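Local coordinates for protein p1 (Rice yellow mottle virus, PDB 6TY0) that acts as a viral RNA silencing suppressor with a role in virus spread, this chain being its N-terminal, zinc-finger-bearing part, at residues T65-H70 and V90-C95; S59-C64 and P85-V90; T2-L7 and D39-P44. All coordinates share one frame; numbering follows the deposited sequence.

Interactions 1 and 2 share Val90 and one zinc ion. In interaction 2, strand 59-64, parallel to 86-90, delivers Cys64 to the metal; just beyond the strand ends, interaction 1 supplies the other three ligands, Cys67, Cys92 and Cys95. Their centres lie about 11 Å apart, and a probable hydrogen bond between Cys64 N and Ala69 O (2.9 Å) ties them further. Interaction 3, its centre about 11 Å from that of interaction 2, packs against its apolar face, with Phe88 CE2 3.8 Å from Leu4 CD2 and Phe62 CE2 3.9 Å from Val41 CG1. It does not bind the zinc: the side chain of Val41 stays about 11 Å from the ion.

Interaction 1 (T65-H70 and V90-C95); sequences TQCTAH and VVCADC. With ZN (zinc ion), chain C.
The carbonyl oxygen of Val90 is held by two groups of Thr65. Thr65 N gives it a 2.8 Å hydrogen bond, with an N-H...O angle of 154° and the donor tilted off the carbonyl plane, and Thr65 OG1 adds a weak one. OG1 can do so because it lies between its own backbone N and carbonyl carbon (chi1 56°), which also brings it 3.5 Å from Val91 CG2; the two side chains cross at about a right angle. Gln66, bent at CB-CG, turns its amide back, and NE2 makes a weak but straight bond to Thr65 OG1. This pairing carries the parallel strands one step past their ends, where the two segments separate into two CxxC turns around a zinc ion. Cys67 SG binds the metal at 2.3 Å, while Cys92 SG and Cys95 SG each bind it at 2.4 Å; Cys64 completes the four-cysteine site. The thiolates approach from different sides: Cys67 SG stands 3.7 Å from Cys95 SG and 3.9 Å from Cys92 SG. Over the Cys95 sulfur lies the aliphatic part of Gln66, its CB 3.7 Å from SG, so that the ligand has a carbon neighbour on that flank. Backbone amides serve as the second shell. Ala69 N points to Cys67 SG at an N-H...S angle of 161°, and Cys95 N makes a longer, weak bond to Cys92 SG. Loop residues Thr35 and Trp36 pack on Cys92. The metal itself crosslinks two loops that share few direct bonds. Four cysteine sulfurs round one zinc ion probably leave net negative charge on the cluster, which amide hydrogens pointing at the sulfurs would partly offset.

Interaction 2 (S59-C64 and P85-V90); sequences SVSFAC and PVHFDV. With ZN (zinc ion), chain C.
A parallel beta pairing in a three-stranded mixed sheet joins the end of strand 54-64 to edge strand 86-90 and leads straight into the four-cysteine zinc finger. The axes of the two strand segments approach to 4.8 Å, at 10°. Five backbone hydrogen bonds zigzag between them: Val86 N to Ser59 O, Ser61 N to Val86 O, Phe88 N to Ser61 O (the shortest, 2.8 Å), Ala63 N to Phe88 O and Val90 N to Ala63 O. On one face Val60, Phe62, Val86 and Phe88 make an apolar layer. Val60 and Val86 stand side by side, pointing the same way, and Val60 CG1 meets the Phe88 ring at its edge, 3.9 Å from CE2. Phe62 and Phe88 also lie alongside each other, their rings a strongly offset pair with planes at 30° and little overlap; Phe88 CD2 sits over a face of the Phe62 ring, 3.6 Å from CE2. Trp36 and His32 meet the Phe62 ring too, and Leu4 of strand 2-10 packs on Val60 and Phe88. The other face, with Ser61, His87 and Asp89, is largely polar and carries two waters. Ser61 CB and OG approach the His87 ring, and one water, linked to Ser59 OG and Ser61 OG, donates to Val86 O, giving that carbonyl a second partner besides Ser61 N. The other donates to Asp89 OD1 at 3.0 Å, with weaker links to Ser61 O and His87 ND1. Cys64, in the last pair with Val90, sends its SG, anti to the backbone N (chi1 -173°), to bind zinc at 2.3 Å.

Interaction 3 (T2-L7 and D39-P44); sequences TRLEVL and DSVRDP
Leu4 slides its isobutyl end past the carboxylate of Asp43 and up to CD, at one corner of the Pro44 ring. With CG opposite its backbone N (chi1 -177°), the branch divides its contacts: CD1 lies 3.4 Å from Asp43 OD1 and also meets Val41 CG1, while CD2 touches Pro44 CD at 3.9 Å, the leucine and proline side chains crossing at about a right angle. Asp43 turns back on the strand through its carboxylate. Its OD1 accepts a hydrogen bond from Glu5 N at 3.0 Å, bent to 137° at the hydrogen, and the amide arrives from above the carboxylate plane (67° out of it). Residues 39-44 are a loop here, so that a side-chain oxygen meets the amide of Glu5; beyond Pro44 the loop becomes strand 45-51, the parallel neighbour of strand 2-10 in a mixed sheet. The other edge of strand 2-10 pairs antiparallel with strand 26-32. True backbone pairing begins with Leu7 N to Pro44 O, 3.1 Å long, nearly straight and in the carbonyl plane; the same oxygen receives a CA-H...O contact from Val6. The proline ring lies against the strand, CD 3.3 Å from Glu5 O and CG 3.9 Å from Val6 CG2. Two acidic groups come near each other here, with Glu5 OE1 4.9 Å from Asp43 OD2, near enough for a mild mutual repulsion, probably damped by solvent. On the side of the zinc-binding sheet, Phe62 and Phe88 pack on Val41.

Interaction 1 (T65-H70 and V90-C95)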
loop_
_atom_site.group_PDB
_atom_site.type_symbol
_atom_site.label_atom_id
_atom_site.label_comp_id
_atom_site.label_asym_id
_atom_site.label_seq_id
_atom_site.Cartn_x
_atom_site.Cartn_y
_atom_site.Cartn_z
ATOM N N THR A 65 -14.668 -11.812 -2.012
ATOM C CA THR A 65 -15.988 -12.258 -2.475
ATOM C C THR A 65 -16.963 -12.685 -1.352
ATOM O O THR A 65 -18.151 -12.859 -1.616
ATOM C CB THR A 65 -15.804 -13.410 -3.439
ATOM O OG1 THR A 65 -15.058 -14.439 -2.783
ATOM C CG2 THR A 65 -15.010 -12.945 -4.668
ATOM N N GLN A 66 -16.489 -12.782 -0.107
ATOM C CA GLN A 66 -17.298 -13.260 1.028
ATOM C C GLN A 66 -17.610 -12.178 2.026
ATOM O O GLN A 66 -18.653 -12.195 2.651
ATOM C CB GLN A 66 -16.575 -14.352 1.825
ATOM C CG GLN A 66 -16.151 -15.561 1.031
ATOM C CD GLN A 66 -17.333 -16.160 0.369
ATOM O OE1 GLN A 66 -18.184 -16.750 1.033
ATOM N NE2 GLN A 66 -17.447 -15.961 -0.935
ATOM N N CYS A 67 -16.676 -11.286 2.284
ATOM C CA CYS A 67 -16.970 -10.204 3.195
ATOM C C CYS A 67 -16.761 -8.988 2.344
ATOM O O CYS A 67 -16.660 -9.096 1.114
ATOM C CB CYS A 67 -16.094 -10.250 4.433
ATOM S SG CYS A 67 -14.297 -9.949 4.222
ATOM N N THR A 68 -16.702 -7.824 2.935
ATOM C CA THR A 68 -16.528 -6.669 2.086
ATOM C C THR A 68 -15.136 -6.073 2.265
ATOM O O THR A 68 -14.908 -4.898 1.950
ATOM C CB THR A 68 -17.564 -5.626 2.436
ATOM O OG1 THR A 68 -17.440 -5.380 3.830
ATOM C CG2 THR A 68 -18.940 -6.136 2.134
ATOM N N ALA A 69 -14.206 -6.869 2.766
ATOM C CA ALA A 69 -12.824 -6.421 2.834
ATOM C C ALA A 69 -12.378 -5.971 1.427
ATOM O O ALA A 69 -12.673 -6.635 0.441
ATOM C CB ALA A 69 -11.967 -7.538 3.308
ATOM N N HIS A 70 -11.681 -4.853 1.344
ATOM C CA HIS A 70 -11.209 -4.364 0.071
ATOM C C HIS A 70 -9.998 -3.464 0.261
ATOM O O HIS A 70 -9.759 -2.956 1.359
ATOM C CB HIS A 70 -12.344 -3.618 -0.639
ATOM C CG HIS A 70 -12.777 -2.392 0.072
ATOM N ND1 HIS A 70 -13.635 -2.409 1.150
ATOM C CD2 HIS A 70 -12.451 -1.085 -0.133
ATOM C CE1 HIS A 70 -13.824 -1.171 1.576
ATOM N NE2 HIS A 70 -13.104 -0.350 0.823
ATOM N N VAL A 90 -11.127 -12.188 -4.650
ATOM C CA VAL A 90 -10.666 -13.426 -4.075
ATOM C C VAL A 90 -11.323 -13.630 -2.728
ATOM O O VAL A 90 -12.058 -12.791 -2.280
ATOM C CB VAL A 90 -9.133 -13.375 -3.893
ATOM C CG1 VAL A 90 -8.451 -13.177 -5.237
ATOM C CG2 VAL A 90 -8.730 -12.283 -2.905
ATOM N N VAL A 91 -11.070 -14.771 -2.114
ATOM C CA VAL A 91 -11.496 -15.037 -0.741
ATOM C C VAL A 91 -10.335 -14.612 0.133
ATOM O O VAL A 91 -9.211 -15.111 -0.033
ATOM C CB VAL A 91 -11.876 -16.521 -0.511
ATOM C CG1 VAL A 91 -12.267 -16.762 0.927
ATOM C CG2 VAL A 91 -12.992 -16.945 -1.466
ATOM N N CYS A 92 -10.597 -13.688 1.044
ATOM C CA CYS A 92 -9.517 -13.067 1.842
ATOM C C CYS A 92 -9.028 -14.063 2.920
ATOM O O CYS A 92 -9.631 -15.139 3.102
ATOM C CB CYS A 92 -9.988 -11.764 2.478
ATOM S SG CYS A 92 -10.951 -12.002 4.017
ATOM N N ALA A 93 -7.914 -13.735 3.582
ATOM C CA ALA A 93 -7.331 -14.630 4.592
ATOM C C ALA A 93 -8.260 -14.928 5.778
ATOM O O ALA A 93 -8.162 -15.951 6.388
ATOM C CB ALA A 93 -5.982 -14.091 5.091
ATOM N N ASP A 94 -9.156 -14.036 6.129
ATOM C CA ASP A 94 -10.044 -14.338 7.238
ATOM C C ASP A 94 -11.154 -15.271 6.810
ATOM O O ASP A 94 -11.601 -16.108 7.582
ATOM C CB ASP A 94 -10.598 -13.064 7.830
ATOM C CG ASP A 94 -9.501 -12.135 8.252
ATOM O OD1 ASP A 94 -8.663 -12.558 9.069
ATOM O OD2 ASP A 94 -9.429 -11.006 7.730
ATOM N N CYS A 95 -11.564 -15.141 5.564
ATOM C CA CYS A 95 -12.700 -15.880 5.068
ATOM C C CYS A 95 -12.333 -17.292 4.609
ATOM O O CYS A 95 -13.184 -18.143 4.612
ATOM C CB CYS A 95 -13.397 -15.073 3.963
ATOM S SG CYS A 95 -14.309 -13.667 4.648
HETATM ZN ZN ZN C . -13.287 -11.858 3.487
#

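Interaction 2 (S59-C64 and P85-V90)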
loop_
_atom_site.group_PDB
_atom_site.type_symbol
_atom_site.label_atom_id
_atom_site.label_comp_id
_atom_site.label_asym_id
_atom_site.label_seq_id
_atom_site.Cartn_x
_atom_site.Cartn_y
_atom_site.Cartn_z
ATOM N N SER A 59 -3.329 0.405 -11.619
ATOM C CA SER A 59 -4.130 0.317 -10.388
ATOM C C SER A 59 -4.347 -1.129 -10.023
ATOM O O SER A 59 -4.524 -2.006 -10.897
ATOM C CB SER A 59 -5.472 1.017 -10.578
ATOM O OG SER A 59 -6.306 0.237 -11.415
ATOM N N VAL A 60 -4.307 -1.404 -8.735
ATOM C CA VAL A 60 -4.486 -2.760 -8.288
ATOM C C VAL A 60 -5.508 -2.711 -7.177
ATOM O O VAL A 60 -5.298 -2.042 -6.171
ATOM C CB VAL A 60 -3.168 -3.389 -7.824
ATOM C CG1 VAL A 60 -3.337 -4.865 -7.479
ATOM C CG2 VAL A 60 -2.079 -3.232 -8.888
ATOM N N SER A 61 -6.611 -3.425 -7.392
ATOM C CA SER A 61 -7.712 -3.514 -6.471
ATOM C C SER A 61 -7.808 -4.908 -5.909
ATOM O O SER A 61 -7.719 -5.895 -6.631
ATOM C CB SER A 61 -9.044 -3.235 -7.202
ATOM O OG SER A 61 -8.933 -1.984 -7.864
ATOM N N PHE A 62 -8.098 -4.979 -4.626
ATOM C CA PHE A 62 -8.383 -6.254 -3.956
ATOM C C PHE A 62 -9.774 -6.166 -3.348
ATOM O O PHE A 62 -10.138 -5.160 -2.744
ATOM C CB PHE A 62 -7.388 -6.526 -2.831
ATOM C CG PHE A 62 -5.960 -6.547 -3.260
ATOM C CD1 PHE A 62 -5.292 -5.374 -3.569
ATOM C CD2 PHE A 62 -5.272 -7.727 -3.321
ATOM C CE1 PHE A 62 -3.961 -5.382 -3.933
ATOM C CE2 PHE A 62 -3.936 -7.765 -3.681
ATOM C CZ PHE A 62 -3.267 -6.589 -3.980
ATOM N N ALA A 63 -10.567 -7.204 -3.525
ATOM C CA ALA A 63 -11.870 -7.261 -2.830
ATOM C C ALA A 63 -12.199 -8.706 -2.477
ATOM O O ALA A 63 -12.032 -9.573 -3.337
ATOM C CB ALA A 63 -12.938 -6.713 -3.742
ATOM N N CYS A 64 -12.688 -8.959 -1.255
ATOM C CA CYS A 64 -13.123 -10.332 -0.864
ATOM C C CYS A 64 -14.499 -10.639 -1.435
ATOM O O CYS A 64 -15.417 -9.835 -1.321
ATOM C CB CYS A 64 -13.195 -10.495 0.658
ATOM S SG CYS A 64 -13.531 -12.203 1.266
ATOM N N PRO A 85 -6.427 -2.333 -15.710
ATOM C CA PRO A 85 -6.701 -2.422 -14.264
ATOM C C PRO A 85 -6.502 -3.844 -13.785
ATOM O O PRO A 85 -6.838 -4.767 -14.485
ATOM C CB PRO A 85 -8.189 -2.069 -14.160
ATOM C CG PRO A 85 -8.571 -1.482 -15.483
ATOM C CD PRO A 85 -7.657 -2.086 -16.495
ATOM N N VAL A 86 -5.878 -4.045 -12.632
ATOM C CA VAL A 86 -5.692 -5.389 -12.073
ATOM C C VAL A 86 -6.690 -5.545 -10.942
ATOM O O VAL A 86 -6.805 -4.667 -10.084
ATOM C CB VAL A 86 -4.282 -5.578 -11.503
ATOM C CG1 VAL A 86 -4.106 -7.000 -10.926
ATOM C CG2 VAL A 86 -3.251 -5.265 -12.583
ATOM N N HIS A 87 -7.400 -6.655 -10.945
ATOM C CA HIS A 87 -8.473 -6.931 -9.983
ATOM C C HIS A 87 -8.239 -8.265 -9.363
ATOM O O HIS A 87 -8.138 -9.244 -10.060
ATOM C CB HIS A 87 -9.820 -7.004 -10.692
ATOM C CG HIS A 87 -10.296 -5.680 -11.147
ATOM N ND1 HIS A 87 -10.532 -4.652 -10.268
ATOM C CD2 HIS A 87 -10.551 -5.194 -12.378
ATOM C CE1 HIS A 87 -10.915 -3.582 -10.939
ATOM N NE2 HIS A 87 -10.951 -3.890 -12.220
ATOM N N PHE A 88 -8.117 -8.293 -8.048
ATOM C CA PHE A 88 -8.072 -9.546 -7.309
ATOM C C PHE A 88 -9.371 -9.635 -6.553
ATOM O O PHE A 88 -9.522 -9.038 -5.483
ATOM C CB PHE A 88 -6.884 -9.551 -6.349
ATOM C CG PHE A 88 -5.573 -9.667 -7.053
ATOM C CD1 PHE A 88 -5.262 -10.824 -7.749
ATOM C CD2 PHE A 88 -4.688 -8.625 -7.072
ATOM C CE1 PHE A 88 -4.059 -10.927 -8.438
ATOM C CE2 PHE A 88 -3.492 -8.704 -7.775
ATOM C CZ PHE A 88 -3.166 -9.869 -8.448
ATOM N N ASP A 89 -10.319 -10.354 -7.157
ATOM C CA ASP A 89 -11.591 -10.713 -6.517
ATOM C C ASP A 89 -11.419 -12.106 -5.946
ATOM O O ASP A 89 -11.529 -13.080 -6.669
ATOM C CB ASP A 89 -12.746 -10.648 -7.526
ATOM C CG ASP A 89 -12.934 -9.230 -8.082
ATOM O OD1 ASP A 89 -13.061 -8.299 -7.285
ATOM O OD2 ASP A 89 -12.899 -9.050 -9.302
ATOM N N VAL A 90 -11.127 -12.188 -4.650
ATOM C CA VAL A 90 -10.666 -13.426 -4.075
ATOM C C VAL A 90 -11.323 -13.630 -2.728
ATOM O O VAL A 90 -12.058 -12.791 -2.280
ATOM C CB VAL A 90 -9.133 -13.375 -3.893
ATOM C CG1 VAL A 90 -8.451 -13.177 -5.237
ATOM C CG2 VAL A 90 -8.730 -12.283 -2.905
HETATM ZN ZN ZN C . -13.287 -11.858 3.487
HETATM O O HOH W 1 -7.662 -1.877 -10.281
HETATM O O HOH W 2 -11.032 -6.060 -7.242
#

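Interaction 3 (T2-L7 and D39-P44)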
loop_
_atom_site.group_PDB
_atom_site.type_symbol
_atom_site.label_atom_id
_atom_site.label_comp_id
_atom_site.label_asym_id
_atom_site.label_seq_id
_atom_site.Cartn_x
_atom_site.Cartn_y
_atom_site.Cartn_z
ATOM N N THR A 2 3.562 -7.328 2.073
ATOM C CA THR A 2 3.976 -8.237 1.010
ATOM C C THR A 2 4.083 -7.428 -0.288
ATOM O O THR A 2 3.190 -6.651 -0.604
ATOM C CB THR A 2 2.969 -9.390 0.793
ATOM O OG1 THR A 2 2.715 -10.076 2.026
ATOM C CG2 THR A 2 3.474 -10.397 -0.284
ATOM N N ARG A 3 5.182 -7.595 -1.017
ATOM C CA ARG A 3 5.381 -6.915 -2.292
ATOM C C ARG A 3 4.644 -7.689 -3.393
ATOM O O ARG A 3 4.742 -8.912 -3.473
ATOM C CB ARG A 3 6.860 -6.868 -2.624
ATOM C CG ARG A 3 7.227 -6.032 -3.827
ATOM C CD ARG A 3 8.649 -6.389 -4.266
ATOM N NE ARG A 3 9.670 -6.090 -3.245
ATOM C CZ ARG A 3 10.544 -5.072 -3.284
ATOM N NH1 ARG A 3 10.541 -4.186 -4.290
ATOM N NH2 ARG A 3 11.441 -4.934 -2.314
ATOM N N LEU A 4 3.840 -6.999 -4.187
ATOM C CA LEU A 4 3.296 -7.599 -5.422
ATOM C C LEU A 4 3.951 -6.912 -6.627
ATOM O O LEU A 4 3.763 -5.724 -6.836
ATOM C CB LEU A 4 1.797 -7.399 -5.498
ATOM C CG LEU A 4 1.180 -8.064 -6.721
ATOM C CD1 LEU A 4 0.735 -9.465 -6.365
ATOM C CD2 LEU A 4 0.012 -7.250 -7.222
ATOM N N GLU A 5 4.733 -7.672 -7.383
ATOM C CA GLU A 5 5.390 -7.210 -8.573
ATOM C C GLU A 5 4.474 -7.281 -9.792
ATOM O O GLU A 5 3.747 -8.262 -9.977
ATOM C CB GLU A 5 6.627 -8.077 -8.864
ATOM C CG GLU A 5 7.644 -8.110 -7.733
ATOM C CD GLU A 5 9.073 -8.422 -8.190
ATOM O OE1 GLU A 5 9.276 -8.886 -9.338
ATOM O OE2 GLU A 5 10.003 -8.199 -7.378
ATOM N N VAL A 6 4.546 -6.255 -10.620
ATOM C CA VAL A 6 3.771 -6.167 -11.845
ATOM C C VAL A 6 4.712 -5.932 -13.023
ATOM O O VAL A 6 5.472 -4.972 -13.026
ATOM C CB VAL A 6 2.804 -4.991 -11.806
ATOM C CG1 VAL A 6 1.982 -4.941 -13.081
ATOM C CG2 VAL A 6 1.905 -5.097 -10.576
ATOM N N LEU A 7 4.701 -6.858 -13.979
ATOM C CA LEU A 7 5.547 -6.774 -15.183
ATOM C C LEU A 7 4.695 -6.215 -16.290
ATOM O O LEU A 7 3.580 -6.700 -16.529
ATOM C CB LEU A 7 6.051 -8.146 -15.583
ATOM C CG LEU A 7 6.893 -8.228 -16.862
ATOM C CD1 LEU A 7 8.226 -7.512 -16.727
ATOM C CD2 LEU A 7 7.125 -9.703 -17.161
ATOM N N ASP A 39 -3.461 -17.754 -2.006
ATOM C CA ASP A 39 -2.856 -18.385 -3.208
ATOM C C ASP A 39 -3.226 -17.699 -4.515
ATOM O O ASP A 39 -2.412 -17.629 -5.420
ATOM C CB ASP A 39 -3.272 -19.866 -3.352
ATOM C CG ASP A 39 -2.462 -20.802 -2.474
ATOM O OD1 ASP A 39 -1.993 -20.399 -1.382
ATOM O OD2 ASP A 39 -2.294 -21.967 -2.882
ATOM N N SER A 40 -4.461 -17.212 -4.612
ATOM C CA SER A 40 -4.979 -16.645 -5.865
ATOM C C SER A 40 -4.461 -15.222 -6.168
ATOM O O SER A 40 -4.747 -14.691 -7.230
ATOM C CB SER A 40 -6.510 -16.647 -5.844
ATOM O OG SER A 40 -6.983 -16.170 -4.581
ATOM N N VAL A 41 -3.725 -14.608 -5.238
ATOM C CA VAL A 41 -3.080 -13.321 -5.492
ATOM C C VAL A 41 -1.659 -13.574 -5.965
ATOM O O VAL A 41 -0.813 -13.964 -5.185
ATOM C CB VAL A 41 -3.118 -12.450 -4.225
ATOM C CG1 VAL A 41 -2.250 -11.216 -4.321
ATOM C CG2 VAL A 41 -4.561 -12.042 -3.966
ATOM N N ARG A 42 -1.393 -13.362 -7.242
ATOM C CA ARG A 42 -0.075 -13.651 -7.791
ATOM C C ARG A 42 0.373 -12.486 -8.630
ATOM O O ARG A 42 -0.456 -11.797 -9.232
ATOM C CB ARG A 42 -0.120 -14.912 -8.675
ATOM C CG ARG A 42 -0.517 -16.161 -7.908
ATOM C CD ARG A 42 -0.928 -17.321 -8.798
ATOM N NE ARG A 42 -1.026 -18.509 -7.963
ATOM C CZ ARG A 42 0.016 -19.201 -7.479
ATOM N NH1 ARG A 42 1.277 -18.861 -7.767
ATOM N NH2 ARG A 42 -0.205 -20.257 -6.699
ATOM N N ASP A 43 1.687 -12.325 -8.709
ATOM C CA ASP A 43 2.312 -11.244 -9.493
ATOM C C ASP A 43 1.788 -11.268 -10.926
ATOM O O ASP A 43 1.951 -12.257 -11.601
ATOM C CB ASP A 43 3.833 -11.401 -9.504
ATOM C CG ASP A 43 4.446 -11.206 -8.143
ATOM O OD1 ASP A 43 3.858 -10.493 -7.313
ATOM O OD2 ASP A 43 5.529 -11.750 -7.901
ATOM N N PRO A 44 1.099 -10.204 -11.365
ATOM C CA PRO A 44 0.593 -10.191 -12.725
ATOM C C PRO A 44 1.599 -9.743 -13.773
ATOM O O PRO A 44 2.558 -8.999 -13.475
ATOM C CB PRO A 44 -0.501 -9.145 -12.688
ATOM C CG PRO A 44 -0.107 -8.234 -11.608
ATOM C CD PRO A 44 0.596 -9.073 -10.589
#